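Local structure of protein argonaute (Marinitoga piezophila, 5I4A) at residues 563-566 with 567-570. The protein cleaves single-stranded DNA, and can also cleave RNA, at sites complementary to a short guide RNA carrying a 5'-hydroxyl end. Residues are numbered along the deposited sequence; the frame is centred on the assembly and turned at random.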
loop_
_atom_site.group_PDB
_atom_site.type_symbol
_atom_site.label_atom_id
_atom_site.label_comp_id
_atom_site.label_asym_id
_atom_site.label_seq_id
_atom_site.Cartn_x
_atom_site.Cartn_y
_atom_site.Cartn_z
ATOM N N LYS A 563 17.130 -1.228 12.334
ATOM C CA LYS A 563 18.112 -0.503 11.541
ATOM C C LYS A 563 18.839 -1.477 10.626
ATOM O O LYS A 563 19.436 -2.451 11.097
ATOM C CB LYS A 563 19.105 0.226 12.445
ATOM C CG LYS A 563 20.343 0.732 11.727
ATOM C CD LYS A 563 20.873 1.982 12.402
ATOM C CE LYS A 563 22.384 2.062 12.343
ATOM N NZ LYS A 563 22.879 3.322 12.964
ATOM N N LEU A 564 18.783 -1.218 9.321
ATOM C CA LEU A 564 19.564 -1.980 8.354
ATOM C C LEU A 564 20.973 -1.419 8.211
ATOM O O LEU A 564 21.957 -2.143 8.393
ATOM C CB LEU A 564 18.858 -1.988 6.998
ATOM C CG LEU A 564 17.464 -2.604 6.987
ATOM C CD1 LEU A 564 16.885 -2.532 5.585
ATOM C CD2 LEU A 564 17.510 -4.040 7.487
ATOM N N ASP A 565 21.083 -0.137 7.877
ATOM C CA ASP A 565 22.362 0.558 7.856
ATOM C C ASP A 565 22.133 1.984 8.338
ATOM O O ASP A 565 21.085 2.307 8.906
ATOM C CB ASP A 565 23.007 0.504 6.463
ATOM C CG ASP A 565 22.143 1.131 5.379
ATOM O OD1 ASP A 565 21.628 2.253 5.574
ATOM O OD2 ASP A 565 21.988 0.497 4.315
ATOM N N GLU A 566 23.110 2.852 8.074
ATOM C CA GLU A 566 23.094 4.187 8.656
ATOM C C GLU A 566 21.910 5.012 8.167
ATOM O O GLU A 566 21.412 5.875 8.900
ATOM C CB GLU A 566 24.411 4.900 8.345
ATOM C CG GLU A 566 24.732 6.065 9.269
ATOM C CD GLU A 566 24.939 5.642 10.718
ATOM O OE1 GLU A 566 25.070 4.429 10.988
ATOM O OE2 GLU A 566 24.973 6.536 11.591
ATOM N N ASN A 567 21.435 4.757 6.949
ATOM C CA ASN A 567 20.388 5.571 6.344
ATOM C C ASN A 567 19.125 4.785 6.015
ATOM O O ASN A 567 18.217 5.340 5.386
ATOM C CB ASN A 567 20.917 6.250 5.078
ATOM C CG ASN A 567 21.770 7.465 5.381
ATOM O OD1 ASN A 567 22.876 7.348 5.908
ATOM N ND2 ASN A 567 21.260 8.643 5.041
ATOM N N THR A 568 19.030 3.520 6.416
ATOM C CA THR A 568 17.912 2.670 6.022
ATOM C C THR A 568 17.366 1.946 7.242
ATOM O O THR A 568 18.103 1.223 7.920
ATOM C CB THR A 568 18.340 1.666 4.949
ATOM O OG1 THR A 568 19.241 2.308 4.039
ATOM C CG2 THR A 568 17.131 1.179 4.168
ATOM N N TYR A 569 16.075 2.136 7.511
ATOM C CA TYR A 569 15.388 1.481 8.615
ATOM C C TYR A 569 14.134 0.789 8.101
ATOM O O TYR A 569 13.644 1.069 7.005
ATOM C CB TYR A 569 14.993 2.474 9.720
ATOM C CG TYR A 569 16.145 3.062 10.505
ATOM C CD1 TYR A 569 17.014 3.973 9.922
ATOM C CD2 TYR A 569 16.345 2.727 11.839
ATOM C CE1 TYR A 569 18.060 4.521 10.638
ATOM C CE2 TYR A 569 17.390 3.273 12.565
ATOM C CZ TYR A 569 18.242 4.170 11.958
ATOM O OH TYR A 569 19.282 4.716 12.675
ATOM N N ILE A 570 13.615 -0.124 8.919
ATOM C CA ILE A 570 12.342 -0.787 8.670
ATOM C C ILE A 570 11.545 -0.763 9.959
ATOM O O ILE A 570 12.053 -1.163 11.012
ATOM C CB ILE A 570 12.517 -2.243 8.199
ATOM C CG1 ILE A 570 13.457 -2.326 7.007
ATOM C CG2 ILE A 570 11.169 -2.856 7.841
ATOM C CD1 ILE A 570 13.672 -3.738 6.538
HETATM O O HOH W 1 21.392 4.219 15.201
HETATM O O HOH W 2 21.278 6.021 11.443
#
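Asp565 OD1 takes one donor from the turn itself, Asn567 N at 2.9 Å, nearly in line with the C-O bond, and one from the start of the returning strand, Thr568 OG1 at 2.8 Å, on the syn side and 28° out of the carboxylate plane. A chi1 of 59° swings the carboxylate over the turn; an alanine here would probably leave the Asn567 amide and the Thr568 hydroxyl without this shared acceptor. Thr568 O is gripped twice, by Leu564 N at 2.9 Å and Asp565 N at 3.3 Å. This is the end of the beta hairpin of strands 560-565 and 568-571, which run antiparallel within the mixed sheet of the RNase H-like PIWI domain. On the sheet face that carries Lys563 and Tyr569, Lys563 CG lies over the ring, offset toward its rim and 25° off the ring normal, a CH-pi contact. Lys563 NZ meets Glu566 OE1 from above the carboxylate plane in a 3.2 Å salt bridge. A water donating to Glu566 O also bonds Tyr569 OH at 2.7 Å, in the ring plane. Leu564 CD1 packs on Ile570 CD1 at 3.6 Å. Ser141 N holds Asp565 OD2, Ile586 O accepts from Asn567 ND2, and helix 595-605 touches Tyr569.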